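PDB 6T7J: carbon monoxide dehydrogenase from Thermococcus sp. AM4, which catalyses the reversible oxidation of carbon monoxide to carbon dioxide with ferredoxin as electron partner, its active-site cluster being broken and nickel-free in this form. Local coordinates for residues G447-N452 and S526-A531; T464-L469 and E489-P494; P547-A552 and E615-V620. All coordinates share one frame; numbering follows the deposited sequence.

Overall arrangement
The three contacts are all built round one parallel six-stranded sheet with the Rossmann-like strand order 3-2-1-4-5-6. Contact 1 sets the end of strand 444-448, which leads to the cluster ligand Cys451, against helix 525-538. Contact 2, about 16 Å from it between centres, lies within the chain loop that contact 1 closes and ties helix 460-471 to the turn after helix 480-489. Contact 3 follows later in sequence, seating helix 610-627 on strand 548-552, the neighbour of strand 444-448; its centre is about 14 Å from contact 1 and 16 Å from contact 2. Helices 525-538 and 610-627 lie on opposite faces: Gly447 and Val449 face one, Val446 the other.

Contact 1 of 3, residues G447-N452 and S526-A531; sequences GIVGCN and SRILIA. With MSK (Broken Fe4S4 cluster), chain F.
Gly447, on strand 444-448, meets helix 525-538 through its bare backbone: its CA lies 4.1 Å from CD1 of Ile528. With no side chain here, the isoleucine tip reaches the strand itself. Ile448 points to the other face of the sheet, and Val449 turns back toward the helix. CG1 of Val449 reaches the same Ile528 methyl, CD1, at 4.2 Å, the two side chains meeting at a slant. Ile528 extends its CG1 branch away from its own carbonyl carbon (chi1 -77°) and continues nearly straight (chi2 172°), which carries CD1 out to both partners; Val477 and Phe567 also pack on it. This is a helix lying on one face of the parallel sheet of a Rossmann-like alpha/beta fold, and just past the end of the strand the chain turns to the metal site. Gly450 has a positive phi of 119°, a conformation in which a CB would run into the preceding carbonyl O, and its own O comes 3.2 Å from sulfur S5 of the broken Fe4S4 cluster. Next, Cys451 binds iron FE3 through SG at 2.4 Å, while its backbone O is hydrogen-bonded to His462. Asn452 is held by Ser321 through OD1 and by Asn459 through ND2.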
loop_
_atom_site.group_PDB
_atom_site.type_symbol
_atom_site.label_atom_id
_atom_site.label_comp_id
_atom_site.label_asym_id
_atom_site.label_seq_id
_atom_site.Cartn_x
_atom_site.Cartn_y
_atom_site.Cartn_z
ATOM N N GLY A 447 23.564 1.437 -16.641
ATOM C CA GLY A 447 22.431 2.332 -16.542
ATOM C C GLY A 447 22.418 3.092 -15.232
ATOM O O GLY A 447 22.401 2.491 -14.154
ATOM N N ILE A 448 22.435 4.416 -15.314
ATOM C CA ILE A 448 22.387 5.285 -14.147
ATOM C C ILE A 448 21.035 5.988 -14.122
ATOM O O ILE A 448 20.603 6.579 -15.123
ATOM C CB ILE A 448 23.552 6.289 -14.137
ATOM C CG1 ILE A 448 24.832 5.616 -14.641
ATOM C CG2 ILE A 448 23.775 6.802 -12.731
ATOM C CD1 ILE A 448 26.045 6.523 -14.639
ATOM N N VAL A 449 20.357 5.892 -12.985
ATOM C CA VAL A 449 18.997 6.372 -12.802
ATOM C C VAL A 449 18.900 6.989 -11.413
ATOM O O VAL A 449 19.858 6.969 -10.635
ATOM C CB VAL A 449 17.957 5.242 -12.961
ATOM C CG1 VAL A 449 18.134 4.518 -14.293
ATOM C CG2 VAL A 449 18.067 4.259 -11.804
ATOM N N GLY A 450 17.738 7.537 -11.098
ATOM C CA GLY A 450 17.418 7.875 -9.728
ATOM C C GLY A 450 17.172 9.356 -9.528
ATOM O O GLY A 450 17.176 10.158 -10.466
ATOM N N CYS A 451 16.992 9.713 -8.262
ATOM C CA CYS A 451 16.504 10.998 -7.801
ATOM C C CYS A 451 17.663 11.927 -7.435
ATOM O O CYS A 451 18.814 11.698 -7.825
ATOM C CB CYS A 451 15.575 10.756 -6.608
ATOM S SG CYS A 451 14.559 9.277 -6.770
ATOM N N ASN A 452 17.354 12.992 -6.700
ATOM C CA ASN A 452 18.327 13.792 -5.977
ATOM C C ASN A 452 18.008 13.706 -4.491
ATOM O O ASN A 452 16.844 13.581 -4.098
ATOM C CB ASN A 452 18.314 15.260 -6.421
ATOM C CG ASN A 452 18.975 15.470 -7.766
ATOM O OD1 ASN A 452 18.479 16.228 -8.596
ATOM N ND2 ASN A 452 20.100 14.803 -7.988
ATOM N N SER A 526 12.343 1.080 -18.203
ATOM C CA SER A 526 11.908 -0.106 -18.934
ATOM C C SER A 526 12.706 -0.274 -20.223
ATOM O O SER A 526 13.061 -1.397 -20.600
ATOM C CB SER A 526 10.407 -0.028 -19.231
ATOM O OG SER A 526 10.073 1.169 -19.915
ATOM N N ARG A 527 13.021 0.841 -20.894
ATOM C CA ARG A 527 13.873 0.793 -22.081
ATOM C C ARG A 527 15.170 0.053 -21.791
ATOM O O ARG A 527 15.585 -0.827 -22.555
ATOM C CB ARG A 527 14.176 2.209 -22.574
ATOM C CG ARG A 527 12.972 3.001 -23.042
ATOM C CD ARG A 527 13.411 4.140 -23.950
ATOM N NE ARG A 527 12.491 5.272 -23.914
ATOM C CZ ARG A 527 11.445 5.408 -24.721
ATOM N NH1 ARG A 527 11.184 4.479 -25.632
ATOM N NH2 ARG A 527 10.660 6.472 -24.615
ATOM N N ILE A 528 15.825 0.404 -20.680
ATOM C CA ILE A 528 17.039 -0.293 -20.266
ATOM C C ILE A 528 16.791 -1.795 -20.226
ATOM O O ILE A 528 17.540 -2.585 -20.817
ATOM C CB ILE A 528 17.525 0.243 -18.906
ATOM C CG1 ILE A 528 18.209 1.601 -19.086
ATOM C CG2 ILE A 528 18.463 -0.746 -18.238
ATOM C CD1 ILE A 528 18.556 2.293 -17.785
ATOM N N LEU A 529 15.698 -2.206 -19.572
ATOM C CA LEU A 529 15.385 -3.627 -19.473
ATOM C C LEU A 529 15.209 -4.259 -20.847
ATOM O O LEU A 529 15.550 -5.432 -21.037
ATOM C CB LEU A 529 14.127 -3.836 -18.630
ATOM C CG LEU A 529 14.273 -3.599 -17.127
ATOM C CD1 LEU A 529 13.039 -4.097 -16.387
ATOM C CD2 LEU A 529 15.530 -4.267 -16.593
ATOM N N ILE A 530 14.683 -3.504 -21.812
ATOM C CA ILE A 530 14.597 -4.020 -23.172
ATOM C C ILE A 530 15.993 -4.177 -23.760
ATOM O O ILE A 530 16.344 -5.242 -24.286
ATOM C CB ILE A 530 13.710 -3.112 -24.043
ATOM C CG1 ILE A 530 12.265 -3.159 -23.550
ATOM C CG2 ILE A 530 13.772 -3.547 -25.499
ATOM C CD1 ILE A 530 11.660 -4.550 -23.587
ATOM N N ALA A 531 16.821 -3.135 -23.638
ATOM C CA ALA A 531 18.154 -3.153 -24.233
ATOM C C ALA A 531 18.940 -4.373 -23.772
ATOM O O ALA A 531 19.327 -5.227 -24.581
ATOM C CB ALA A 531 18.899 -1.863 -23.887
HETATM S S1 MSK F . 11.468 12.691 -10.989
HETATM S S3 MSK F . 11.686 9.831 -9.032
HETATM S S4 MSK F . 13.334 12.671 -8.038
HETATM S S5 MSK F . 14.097 10.897 -10.899
HETATM FE FE1 MSK F . 10.693 10.861 -12.064
HETATM FE FE2 MSK F . 13.650 12.830 -10.194
HETATM FE FE3 MSK F . 13.726 10.604 -8.597
HETATM FE FE4 MSK F . 11.435 12.031 -8.817
#

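Contact 2 of 3, residues T464-L469 and E489-P494; sequences TLAKEL and EGLMSP
Leu491 faces helix 460-471 with its two methyls divided between neighbouring helix residues. CD1 rests on CB of Ala466 at 3.7 Å, a close apolar contact on the buried side. CD2 of Leu491 goes to Lys467: CG and NZ of the lysine each lie 4.0 Å from it, the chain between them arching past, and the two side chains run at about a right angle. The leucine presents this fork because its CG stands away from its own carbonyl carbon (chi1 -63°).

Lys467 leaves the helix beside the contact and reaches across to the other segment. Its chain bends at the last torsion, bringing NZ to 3.6 Å from OE2 of Glu489, a long salt bridge, with no hydrogen bond between the two, probably held by charge attraction alone. These two side chains also cross nearly perpendicularly, and the carboxylate meets the ammonium end where both residues are partly exposed. One lysine thus touches the leucine and pairs its charge with the last residue of helix 480-489.

Gly490 ends that helix with a positive phi of 121° and opens a type I beta turn to Ser493. OG of Ser493 donates a 2.7 Å hydrogen bond to O of Gly490, tilted 26° from the carbonyl plane, reinforcing a weak backbone bond from Ser493 N to the same oxygen.

Trp482 of helix 480-489 packs against Ala466, and Cys516 of strand 516-518 against Leu491. Elsewhere on helix 460-471, Thr464 and Leu465 lean on helix 610-627, while within the turn Met492 is hydrogen-bonded through its backbone to Ile414 of strand 411-415.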
loop_
_atom_site.group_PDB
_atom_site.type_symbol
_atom_site.label_atom_id
_atom_site.label_comp_id
_atom_site.label_asym_id
_atom_site.label_seq_id
_atom_site.Cartn_x
_atom_site.Cartn_y
_atom_site.Cartn_z
ATOM N N THR A 464 30.064 12.298 -11.441
ATOM C CA THR A 464 31.358 11.685 -11.155
ATOM C C THR A 464 31.364 10.210 -11.540
ATOM O O THR A 464 32.333 9.723 -12.135
ATOM C CB THR A 464 31.720 11.869 -9.680
ATOM O OG1 THR A 464 31.999 13.251 -9.424
ATOM C CG2 THR A 464 32.951 11.051 -9.323
ATOM N N LEU A 465 30.286 9.483 -11.227
ATOM C CA LEU A 465 30.194 8.088 -11.637
ATOM C C LEU A 465 30.179 7.961 -13.154
ATOM O O LEU A 465 30.878 7.109 -13.718
ATOM C CB LEU A 465 28.946 7.446 -11.031
ATOM C CG LEU A 465 28.778 5.954 -11.320
ATOM C CD1 LEU A 465 29.885 5.166 -10.656
ATOM C CD2 LEU A 465 27.425 5.467 -10.850
ATOM N N ALA A 466 29.391 8.804 -13.835
ATOM C CA ALA A 466 29.356 8.749 -15.293
ATOM C C ALA A 466 30.740 8.994 -15.890
ATOM O O ALA A 466 31.165 8.278 -16.808
ATOM C CB ALA A 466 28.347 9.764 -15.828
ATOM N N LYS A 467 31.456 9.997 -15.372
ATOM C CA LYS A 467 32.793 10.316 -15.862
ATOM C C LYS A 467 33.751 9.154 -15.642
ATOM O O LYS A 467 34.473 8.742 -16.561
ATOM C CB LYS A 467 33.323 11.563 -15.152
ATOM C CG LYS A 467 32.839 12.895 -15.689
ATOM C CD LYS A 467 33.658 14.017 -15.061
ATOM C CE LYS A 467 32.880 15.315 -14.969
ATOM N NZ LYS A 467 32.860 16.045 -16.266
ATOM N N GLU A 468 33.796 8.637 -14.411
ATOM C CA GLU A 468 34.722 7.559 -14.094
ATOM C C GLU A 468 34.423 6.312 -14.910
ATOM O O GLU A 468 35.337 5.539 -15.213
ATOM C CB GLU A 468 34.670 7.240 -12.600
ATOM C CG GLU A 468 35.254 8.320 -11.704
ATOM C CD GLU A 468 36.749 8.494 -11.901
ATOM O OE1 GLU A 468 37.180 9.628 -12.200
ATOM O OE2 GLU A 468 37.491 7.499 -11.757
ATOM N N LEU A 469 33.159 6.103 -15.284
ATOM C CA LEU A 469 32.831 4.939 -16.097
ATOM C C LEU A 469 33.227 5.148 -17.556
ATOM O O LEU A 469 33.847 4.269 -18.166
ATOM C CB LEU A 469 31.340 4.616 -15.977
ATOM C CG LEU A 469 30.928 3.963 -14.655
ATOM C CD1 LEU A 469 29.448 3.638 -14.652
ATOM C CD2 LEU A 469 31.753 2.713 -14.387
ATOM N N GLU A 489 25.631 18.981 -17.115
ATOM C CA GLU A 489 27.082 19.024 -16.975
ATOM C C GLU A 489 27.777 19.147 -18.326
ATOM O O GLU A 489 28.775 19.865 -18.453
ATOM C CB GLU A 489 27.581 17.782 -16.238
ATOM C CG GLU A 489 29.092 17.718 -16.125
ATOM C CD GLU A 489 29.608 18.391 -14.868
ATOM O OE1 GLU A 489 28.783 18.736 -13.994
ATOM O OE2 GLU A 489 30.839 18.572 -14.751
ATOM N N GLY A 490 27.265 18.461 -19.344
ATOM C CA GLY A 490 27.896 18.474 -20.647
ATOM C C GLY A 490 28.283 17.086 -21.104
ATOM O O GLY A 490 28.935 16.921 -22.139
ATOM N N LEU A 491 27.883 16.076 -20.332
ATOM C CA LEU A 491 28.186 14.690 -20.661
ATOM C C LEU A 491 27.337 14.153 -21.805
ATOM O O LEU A 491 27.554 13.013 -22.231
ATOM C CB LEU A 491 28.007 13.812 -19.424
ATOM C CG LEU A 491 28.943 14.133 -18.258
ATOM C CD1 LEU A 491 28.601 13.281 -17.051
ATOM C CD2 LEU A 491 30.394 13.930 -18.669
ATOM N N MET A 492 26.384 14.936 -22.308
ATOM C CA MET A 492 25.575 14.543 -23.455
ATOM C C MET A 492 25.736 15.505 -24.623
ATOM O O MET A 492 24.972 15.423 -25.591
ATOM C CB MET A 492 24.101 14.428 -23.056
ATOM C CG MET A 492 23.807 13.230 -22.169
ATOM S SD MET A 492 22.151 13.247 -21.458
ATOM C CE MET A 492 22.193 11.744 -20.485
ATOM N N SER A 493 26.703 16.415 -24.555
ATOM C CA SER A 493 27.005 17.309 -25.657
ATOM C C SER A 493 27.922 16.613 -26.658
ATOM O O SER A 493 28.584 15.627 -26.324
ATOM C CB SER A 493 27.655 18.587 -25.131
ATOM O OG SER A 493 28.845 18.299 -24.417
ATOM N N PRO A 494 27.965 17.097 -27.905
ATOM C CA PRO A 494 28.812 16.435 -28.913
ATOM C C PRO A 494 30.282 16.350 -28.531
ATOM O O PRO A 494 30.977 15.441 -29.003
ATOM C CB PRO A 494 28.603 17.301 -30.162
ATOM C CG PRO A 494 27.254 17.899 -29.977
ATOM C CD PRO A 494 27.124 18.151 -28.502
#

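Contact 3 of 3, residues P547-A552 and E615-V620; sequences PAAGSA and ETIYNV
Ile617 brings helix 610-627 down onto strand 548-552, and its branched methyl makes the tight part of the contact: CG2 lies 3.6 Å from CB of Ala549. The small alanine lets the helix come near the sheet, with 6.5 Å between CA of Ala549 and CA of Ile617. The isoleucine holds CG2 opposite its own backbone N and directs CG1 away from its carbonyl carbon (chi1 -77°), so that one branch meets Ala549 while the other runs along the strand toward Ser551.

There the packing is looser. CD1 of Ile617 stands 4.4 Å from CB of Ser551, and the serine hydroxyl is engaged elsewhere, in a hydrogen bond with ND1 of His575 on the next strand. Val620, one helical turn on, lies beside the contact and is partly exposed. The solvent side belongs to the helix face turned from the sheet, where Glu615 and Asn619 are exposed and Tyr618 points away from the strand. No hydrogen bond joins the two segments, and only carbon atoms meet.

Strand 548-552 is bonded through its backbone to strand 444-448 on one flank and to strand 574-576 on the other. Val446 of the former touches both Ala549 and Ile617, and from the adjoining helix 460-471 Leu469 packs on Ile617 and Leu465 on Ser551.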
loop_
_atom_site.group_PDB
_atom_site.type_symbol
_atom_site.label_atom_id
_atom_site.label_comp_id
_atom_site.label_asym_id
_atom_site.label_seq_id
_atom_site.Cartn_x
_atom_site.Cartn_y
_atom_site.Cartn_z
ATOM N N PRO A 547 28.156 -8.142 -19.256
ATOM C CA PRO A 547 29.049 -7.192 -18.561
ATOM C C PRO A 547 28.357 -5.839 -18.407
ATOM O O PRO A 547 28.526 -4.903 -19.189
ATOM C CB PRO A 547 30.265 -7.131 -19.488
ATOM C CG PRO A 547 29.713 -7.421 -20.844
ATOM C CD PRO A 547 28.575 -8.389 -20.647
ATOM N N ALA A 548 27.532 -5.736 -17.369
ATOM C CA ALA A 548 26.690 -4.563 -17.197
ATOM C C ALA A 548 26.410 -4.341 -15.720
ATOM O O ALA A 548 26.602 -5.231 -14.887
ATOM C CB ALA A 548 25.373 -4.697 -17.972
ATOM N N ALA A 549 25.945 -3.133 -15.410
ATOM C CA ALA A 549 25.571 -2.766 -14.054
ATOM C C ALA A 549 24.541 -1.647 -14.112
ATOM O O ALA A 549 24.317 -1.033 -15.156
ATOM C CB ALA A 549 26.790 -2.342 -13.229
ATOM N N GLY A 550 23.897 -1.403 -12.972
ATOM C CA GLY A 550 23.019 -0.266 -12.825
ATOM C C GLY A 550 23.378 0.494 -11.563
ATOM O O GLY A 550 24.058 -0.022 -10.681
ATOM N N SER A 551 22.907 1.736 -11.486
ATOM C CA SER A 551 23.239 2.545 -10.321
ATOM C C SER A 551 22.190 3.623 -10.096
ATOM O O SER A 551 21.689 4.224 -11.050
ATOM C CB SER A 551 24.619 3.192 -10.471
ATOM O OG SER A 551 24.645 4.458 -9.835
ATOM N N ALA A 552 21.879 3.862 -8.821
ATOM C CA ALA A 552 21.068 4.996 -8.376
ATOM C C ALA A 552 21.908 5.785 -7.378
ATOM O O ALA A 552 21.853 5.531 -6.164
ATOM C CB ALA A 552 19.751 4.532 -7.758
ATOM N N GLU A 615 34.767 2.031 -9.235
ATOM C CA GLU A 615 35.745 0.947 -9.240
ATOM C C GLU A 615 35.073 -0.405 -9.030
ATOM O O GLU A 615 35.420 -1.391 -9.696
ATOM C CB GLU A 615 36.810 1.197 -8.174
ATOM C CG GLU A 615 37.878 2.186 -8.608
ATOM C CD GLU A 615 38.415 3.010 -7.456
ATOM O OE1 GLU A 615 38.672 2.431 -6.379
ATOM O OE2 GLU A 615 38.581 4.235 -7.630
ATOM N N THR A 616 34.096 -0.471 -8.121
ATOM C CA THR A 616 33.400 -1.736 -7.883
ATOM C C THR A 616 32.592 -2.165 -9.103
ATOM O O THR A 616 32.603 -3.343 -9.481
ATOM C CB THR A 616 32.490 -1.629 -6.661
ATOM O OG1 THR A 616 33.236 -1.135 -5.542
ATOM C CG2 THR A 616 31.911 -2.994 -6.313
ATOM N N ILE A 617 31.876 -1.224 -9.725
ATOM C CA ILE A 617 31.087 -1.540 -10.911
ATOM C C ILE A 617 31.994 -2.010 -12.040
ATOM O O ILE A 617 31.692 -2.987 -12.737
ATOM C CB ILE A 617 30.244 -0.317 -11.322
ATOM C CG1 ILE A 617 29.024 -0.175 -10.407
ATOM C CG2 ILE A 617 29.829 -0.405 -12.785
ATOM C CD1 ILE A 617 28.508 1.243 -10.286
ATOM N N TYR A 618 33.131 -1.335 -12.224
ATOM C CA TYR A 618 34.068 -1.739 -13.264
ATOM C C TYR A 618 34.642 -3.123 -12.986
ATOM O O TYR A 618 34.830 -3.921 -13.911
ATOM C CB TYR A 618 35.188 -0.709 -13.386
ATOM C CG TYR A 618 36.134 -0.993 -14.524
ATOM C CD1 TYR A 618 35.709 -0.895 -15.844
ATOM C CD2 TYR A 618 37.449 -1.365 -14.282
ATOM C CE1 TYR A 618 36.569 -1.154 -16.890
ATOM C CE2 TYR A 618 38.317 -1.625 -15.322
ATOM C CZ TYR A 618 37.873 -1.521 -16.624
ATOM O OH TYR A 618 38.734 -1.780 -17.663
ATOM N N ASN A 619 34.922 -3.429 -11.717
ATOM C CA ASN A 619 35.445 -4.751 -11.386
ATOM C C ASN A 619 34.400 -5.834 -11.622
ATOM O O ASN A 619 34.730 -6.928 -12.091
ATOM C CB ASN A 619 35.932 -4.775 -9.937
ATOM C CG ASN A 619 37.313 -4.167 -9.781
ATOM O OD1 ASN A 619 38.083 -4.096 -10.740
ATOM N ND2 ASN A 619 37.631 -3.723 -8.570
ATOM N N VAL A 620 33.135 -5.545 -11.311
ATOM C CA VAL A 620 32.068 -6.503 -11.589
ATOM C C VAL A 620 31.931 -6.722 -13.092
ATOM O O VAL A 620 31.722 -7.852 -13.560
ATOM C CB VAL A 620 30.747 -6.027 -10.951
ATOM C CG1 VAL A 620 29.543 -6.613 -11.676
ATOM C CG2 VAL A 620 30.712 -6.391 -9.473
#